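Local coordinates for yersinopine synthase (Yersinia pestis, PDB 6C4M), which catalyses the NADPH-dependent reductive condensation of pyruvate with an amino-acid-derived intermediate, the last step in making the metallophore yersinopine, at residues A[349-352]-A[353-356]; A[426-429]-A[430-434]; A[433-436]-A[437-440]. One frame throughout, in Å; residues are numbered along the deposited sequence.

Interaction 1 of 3, residues A[349-352]-A[353-356]; sequences PPLE and QQYA
The N-terminal turn of helix 350-364 starts from Pro-349 in the N-cap position, and Pro-349 O accepts a hydrogen bond from Gln-353 N at 2.8 Å, with an N-H...O angle of 173°. Three further bonds follow in the i to i+4 pattern, from Gln-354 N to Pro-350 O, from Tyr-355 N to Leu-351 O and from Ala-356 N to Glu-352 O, each 2.9 Å long. Pro-350, the first helical residue, has no N-H to give, and at this position the helix requires none.

Among the side chains, Gln-354 lies back along the turn. Its CG stands anti to the carbonyl carbon (chi1 -75°), which lays the extended chain against the first turn: CG is 3.3 Å from Pro-350 O, and NE2 comes within 4.2 Å of Pro-350 CB. The side chain also touches Ile-297, Ala-298 and Ala-301 of helix 294-313. Gln-353 also leans back, its CG 3.6 Å from Pro-349 O, while its NE2 donates to Phe-345 O in the segment leading into the helix. Tyr-355 behaves differently. With CG anti to the backbone N (chi1 -175°), only CB stays near Leu-351 O, and the ring leads away from the turn to meet Trp-341 edge-to-face and the ring of Tyr-355 of the second subunit.

Leu-351 and Glu-352 also pack on the second subunit, so this helix start forms part of the homodimer interface. The carboxylate of Glu-352, a buried residue, is held through OE2 by a salt bridge from Arg-340 NH2 and a hydrogen bond from Trp-341 NE1. Those two donors probably favour its ionised form.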
# COMPACT_ATOMS: atom_id res chain seq x y z
N PRO A 349 -2.01 -19.44 8.58
CA PRO A 349 -3.38 -19.19 9.00
C PRO A 349 -4.03 -18.18 8.09
O PRO A 349 -3.35 -17.31 7.50
CB PRO A 349 -3.21 -18.64 10.43
CG PRO A 349 -1.85 -18.96 10.84
CD PRO A 349 -1.04 -18.99 9.58
N PRO A 350 -5.36 -18.21 7.98
CA PRO A 350 -6.07 -17.25 7.12
C PRO A 350 -5.63 -15.81 7.28
O PRO A 350 -5.44 -15.10 6.29
CB PRO A 350 -7.53 -17.40 7.58
CG PRO A 350 -7.62 -18.79 8.10
CD PRO A 350 -6.28 -19.10 8.70
N LEU A 351 -5.49 -15.36 8.51
CA LEU A 351 -5.17 -13.95 8.71
C LEU A 351 -3.79 -13.64 8.15
O LEU A 351 -3.57 -12.56 7.57
CB LEU A 351 -5.26 -13.58 10.19
CG LEU A 351 -5.14 -12.09 10.48
CD1 LEU A 351 -6.18 -11.27 9.70
CD2 LEU A 351 -5.32 -11.86 11.95
N GLU A 352 -2.86 -14.58 8.28
CA GLU A 352 -1.52 -14.36 7.75
C GLU A 352 -1.49 -14.47 6.23
O GLU A 352 -0.77 -13.72 5.56
CB GLU A 352 -0.53 -15.35 8.35
CG GLU A 352 0.92 -14.93 8.06
CD GLU A 352 1.94 -15.65 8.93
OE1 GLU A 352 1.57 -16.59 9.67
OE2 GLU A 352 3.11 -15.25 8.86
N GLN A 353 -2.26 -15.42 5.68
CA GLN A 353 -2.48 -15.44 4.25
C GLN A 353 -2.96 -14.09 3.75
O GLN A 353 -2.46 -13.56 2.74
CB GLN A 353 -3.51 -16.53 3.88
CG GLN A 353 -2.99 -17.96 3.93
CD GLN A 353 -3.99 -18.93 3.26
OE1 GLN A 353 -5.12 -18.55 2.95
NE2 GLN A 353 -3.56 -20.15 3.03
N GLN A 354 -3.94 -13.52 4.45
CA GLN A 354 -4.50 -12.26 4.01
C GLN A 354 -3.47 -11.15 4.08
O GLN A 354 -3.31 -10.37 3.12
CB GLN A 354 -5.74 -11.94 4.85
CG GLN A 354 -6.96 -12.83 4.44
CD GLN A 354 -8.11 -12.69 5.43
OE1 GLN A 354 -8.36 -11.61 5.94
NE2 GLN A 354 -8.77 -13.79 5.73
N TYR A 355 -2.78 -11.03 5.21
CA TYR A 355 -1.73 -10.01 5.34
C TYR A 355 -0.75 -10.14 4.18
O TYR A 355 -0.47 -9.15 3.48
CB TYR A 355 -1.03 -10.16 6.71
CG TYR A 355 0.03 -9.11 7.08
CD1 TYR A 355 0.14 -7.91 6.40
CD2 TYR A 355 0.91 -9.35 8.13
CE1 TYR A 355 1.09 -6.99 6.75
CE2 TYR A 355 1.88 -8.44 8.48
CZ TYR A 355 1.97 -7.26 7.79
OH TYR A 355 2.90 -6.31 8.15
N ALA A 356 -0.31 -11.37 3.89
CA ALA A 356 0.65 -11.57 2.80
C ALA A 356 0.09 -11.09 1.47
O ALA A 356 0.79 -10.43 0.71
CB ALA A 356 1.07 -13.04 2.72

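Interaction 2 of 3, residues A[426-429]-A[430-434]; sequences TAQR and LLQRF
The side chains of Arg-429 and Arg-433 lie side by side, one turn apart, with their guanidinium planes 50° from each other. Arg-433 NH2 sits at the edge of the Arg-429 group, near its plane and 4.3 Å from Arg-429 NE; in the reverse sense, Arg-429 CG approaches the Arg-433 group obliquely, 4.0 Å from NH2. Both chains bend at chi3, in opposite senses, before the guanidinium groups. The amides of Gln-428 and Gln-432 form a second such pair, planes 66° apart, with the two NE2 atoms 3.7 Å from each other.

Leu-430 lies along Thr-426: its CG is 3.2 Å from Thr-426 O and its CD1 4.2 Å from Thr-426 CG2. Successive i to i+4 bonds, such as Leu-430 N to Thr-426 O at 2.9 Å, carry this part of helix 425-445, and Leu-431 reaches Val-407 and Leu-414 of helix 401-419.

Asp-299 of helix 294-313 makes a salt bridge to Arg-429 NH2 and a long, weak ion pair with Arg-433 NH2, while Arg-433 NH1 donates to Leu-265 O. The shared carboxylate probably offsets the closeness of the two positive charges.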
# COMPACT_ATOMS: atom_id res chain seq x y z
N THR A 426 -17.39 -18.15 -0.36
CA THR A 426 -16.93 -16.87 -0.88
C THR A 426 -17.44 -16.67 -2.30
O THR A 426 -17.95 -15.59 -2.64
CB THR A 426 -15.41 -16.78 -0.81
OG1 THR A 426 -15.03 -16.96 0.55
CG2 THR A 426 -14.93 -15.44 -1.26
N ALA A 427 -17.34 -17.71 -3.14
CA ALA A 427 -17.93 -17.64 -4.48
C ALA A 427 -19.42 -17.30 -4.42
O ALA A 427 -19.92 -16.50 -5.21
CB ALA A 427 -17.74 -18.96 -5.22
N GLN A 428 -20.14 -17.89 -3.48
CA GLN A 428 -21.57 -17.64 -3.38
C GLN A 428 -21.84 -16.20 -2.96
O GLN A 428 -22.70 -15.52 -3.55
CB GLN A 428 -22.16 -18.64 -2.39
CG GLN A 428 -23.63 -18.58 -2.13
CD GLN A 428 -24.04 -19.71 -1.20
OE1 GLN A 428 -23.53 -20.83 -1.30
NE2 GLN A 428 -24.94 -19.42 -0.27
N ARG A 429 -21.06 -15.68 -2.00
CA ARG A 429 -21.24 -14.31 -1.56
C ARG A 429 -20.95 -13.34 -2.69
O ARG A 429 -21.72 -12.40 -2.93
CB ARG A 429 -20.36 -14.04 -0.32
CG ARG A 429 -20.00 -12.57 -0.07
CD ARG A 429 -19.34 -12.29 1.36
NE ARG A 429 -17.92 -12.67 1.43
CZ ARG A 429 -17.46 -13.84 1.89
NH1 ARG A 429 -18.28 -14.79 2.35
NH2 ARG A 429 -16.14 -14.07 1.90
N LEU A 430 -19.87 -13.60 -3.44
CA LEU A 430 -19.48 -12.75 -4.56
C LEU A 430 -20.56 -12.72 -5.64
O LEU A 430 -20.84 -11.67 -6.22
CB LEU A 430 -18.17 -13.23 -5.16
CG LEU A 430 -16.89 -13.13 -4.36
CD1 LEU A 430 -15.70 -13.82 -5.03
CD2 LEU A 430 -16.58 -11.66 -4.14
N LEU A 431 -21.13 -13.87 -5.98
CA LEU A 431 -22.14 -13.86 -7.03
C LEU A 431 -23.48 -13.30 -6.54
O LEU A 431 -24.19 -12.65 -7.31
CB LEU A 431 -22.31 -15.27 -7.60
CG LEU A 431 -21.17 -15.70 -8.53
CD1 LEU A 431 -21.35 -17.15 -8.99
CD2 LEU A 431 -21.02 -14.79 -9.76
N GLN A 432 -23.84 -13.55 -5.28
CA GLN A 432 -25.02 -12.93 -4.71
C GLN A 432 -24.92 -11.42 -4.78
O GLN A 432 -25.89 -10.73 -5.11
CB GLN A 432 -25.20 -13.38 -3.26
CG GLN A 432 -25.64 -14.80 -3.11
CD GLN A 432 -25.78 -15.17 -1.66
OE1 GLN A 432 -25.25 -14.48 -0.78
NE2 GLN A 432 -26.50 -16.25 -1.38
N ARG A 433 -23.75 -10.88 -4.46
CA ARG A 433 -23.56 -9.44 -4.45
C ARG A 433 -23.68 -8.89 -5.86
O ARG A 433 -24.38 -7.89 -6.10
CB ARG A 433 -22.20 -9.11 -3.84
CG ARG A 433 -21.90 -7.64 -3.65
CD ARG A 433 -20.41 -7.39 -3.34
NE ARG A 433 -19.95 -7.97 -2.07
CZ ARG A 433 -18.72 -8.45 -1.88
NH1 ARG A 433 -17.85 -8.40 -2.87
NH2 ARG A 433 -18.35 -8.96 -0.70
N PHE A 434 -23.01 -9.54 -6.83
CA PHE A 434 -23.13 -9.14 -8.23
C PHE A 434 -24.58 -9.18 -8.71
O PHE A 434 -25.07 -8.23 -9.34
CB PHE A 434 -22.29 -10.06 -9.14
CG PHE A 434 -22.57 -9.84 -10.58
CD1 PHE A 434 -22.03 -8.74 -11.21
CD2 PHE A 434 -23.44 -10.67 -11.28
CE1 PHE A 434 -22.29 -8.49 -12.53
CE2 PHE A 434 -23.72 -10.43 -12.61
CZ PHE A 434 -23.15 -9.32 -13.24

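Interaction 3 of 3, residues A[433-436]-A[437-440]; sequences RFQQ and ALKA
Four consecutive i to i+4 bonds carry the backbone of helix 425-445 through this region, from Ala-437 N to Arg-433 O at 3.1 Å, Leu-438 N to Phe-434 O at 2.8 Å, Lys-439 N to Gln-435 O at 2.8 Å and Ala-440 N to Gln-436 O at 3.0 Å. On the buried side, Phe-434 and Leu-438 lie side by side and point the same way. Leu-438 CB stands over one face of the phenyl ring, offset toward its rim, and the leucine CD2 comes 3.8 Å from CE2 of Phe-434. Both residues have CG anti to the backbone N (chi1 170° for Phe-434), and this common choice sends ring and methyl off the helix together.

The arrangement is that of an amphipathic helix whose apolar side is pressed into the surrounding helices. Phe-434 is packed among Leu-270 of helix 267-274, Pro-403 and Val-407 of helix 401-419 and the loop residues Leu-265 and Leu-399, whereas Leu-438 continues the row to Phe-274 and Leu-454.

Gln-435 and Lys-439 mark the border toward the polar side. The glutamine is folded at chi2 (49°), which brings the amide against the leucine methyl: NE2 lies 4.0 Å from Leu-438 CD2. Lys-439 crosses the same chain with its methylene groups, CE being 4.1 Å from Gln-435 CG, and its CG sits 3.3 Å from Gln-435 O. The other end of the glutamine amide, OE1, accepts a hydrogen bond from Arg-411 NH2, which probably helps set the turn of the amide and links this flank of the helix to helix 401-419.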
# COMPACT_ATOMS: atom_id res chain seq x y z
N ARG A 433 -23.75 -10.88 -4.46
CA ARG A 433 -23.56 -9.44 -4.45
C ARG A 433 -23.68 -8.89 -5.86
O ARG A 433 -24.38 -7.89 -6.10
CB ARG A 433 -22.20 -9.11 -3.84
CG ARG A 433 -21.90 -7.64 -3.65
CD ARG A 433 -20.41 -7.39 -3.34
NE ARG A 433 -19.95 -7.97 -2.07
CZ ARG A 433 -18.72 -8.45 -1.88
NH1 ARG A 433 -17.85 -8.40 -2.87
NH2 ARG A 433 -18.35 -8.96 -0.70
N PHE A 434 -23.01 -9.54 -6.83
CA PHE A 434 -23.13 -9.14 -8.23
C PHE A 434 -24.58 -9.18 -8.71
O PHE A 434 -25.07 -8.23 -9.34
CB PHE A 434 -22.29 -10.06 -9.14
CG PHE A 434 -22.57 -9.84 -10.58
CD1 PHE A 434 -22.03 -8.74 -11.21
CD2 PHE A 434 -23.44 -10.67 -11.28
CE1 PHE A 434 -22.29 -8.49 -12.53
CE2 PHE A 434 -23.72 -10.43 -12.61
CZ PHE A 434 -23.15 -9.32 -13.24
N GLN A 435 -25.26 -10.31 -8.48
CA GLN A 435 -26.61 -10.48 -9.00
C GLN A 435 -27.56 -9.42 -8.45
O GLN A 435 -28.40 -8.88 -9.18
CB GLN A 435 -27.13 -11.89 -8.67
CG GLN A 435 -28.26 -12.43 -9.55
CD GLN A 435 -28.03 -12.28 -11.05
OE1 GLN A 435 -26.96 -12.58 -11.58
NE2 GLN A 435 -29.06 -11.80 -11.75
N GLN A 436 -27.44 -9.08 -7.16
CA GLN A 436 -28.31 -8.04 -6.59
C GLN A 436 -28.03 -6.68 -7.22
O GLN A 436 -28.97 -5.94 -7.54
CB GLN A 436 -28.13 -7.98 -5.09
CG GLN A 436 -28.99 -6.91 -4.41
CD GLN A 436 -28.98 -7.07 -2.93
OE1 GLN A 436 -27.99 -6.74 -2.28
NE2 GLN A 436 -30.04 -7.65 -2.38
N ALA A 437 -26.76 -6.33 -7.42
CA ALA A 437 -26.42 -5.08 -8.09
C ALA A 437 -26.89 -5.06 -9.54
O ALA A 437 -27.32 -4.02 -10.05
CB ALA A 437 -24.90 -4.87 -8.04
N LEU A 438 -26.73 -6.19 -10.24
CA LEU A 438 -27.22 -6.27 -11.61
C LEU A 438 -28.73 -6.10 -11.65
O LEU A 438 -29.26 -5.39 -12.52
CB LEU A 438 -26.82 -7.61 -12.22
CG LEU A 438 -27.34 -7.90 -13.63
CD1 LEU A 438 -26.87 -6.82 -14.61
CD2 LEU A 438 -26.96 -9.31 -14.14
N LYS A 439 -29.45 -6.76 -10.74
CA LYS A 439 -30.91 -6.60 -10.73
C LYS A 439 -31.29 -5.15 -10.49
O LYS A 439 -32.22 -4.63 -11.13
CB LYS A 439 -31.55 -7.49 -9.66
CG LYS A 439 -31.55 -9.00 -9.98
CD LYS A 439 -32.29 -9.82 -8.88
CE LYS A 439 -32.17 -11.35 -9.09
NZ LYS A 439 -32.64 -12.13 -7.88
N ALA A 440 -30.58 -4.47 -9.59
CA ALA A 440 -30.90 -3.08 -9.30
C ALA A 440 -30.64 -2.21 -10.52
O ALA A 440 -31.43 -1.32 -10.84
CB ALA A 440 -30.11 -2.57 -8.09

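In the fold
From the N terminus, the Rossmann-type region comes first and all three contacts follow it, each made of i to i+4 links closing single turns rather than long loops. Interaction 1 begins helix 350-364 at the dimer interface; interactions 2 and 3 come later, in series along helix 425-445, overlapping at Arg-433 and Phe-434 with centres about 10 Å apart. None encloses another. Interactions 1 and 2 do not touch, their nearest atoms being about 8 Å apart, but both lean on helix 294-313, which thereby connects the subunit interface to helix 425-445. Helices 267-274 and 401-419 flank interactions 2 and 3. The side chain of Leu-430 is about 9 Å from that of His-260, the probable proton donor/acceptor.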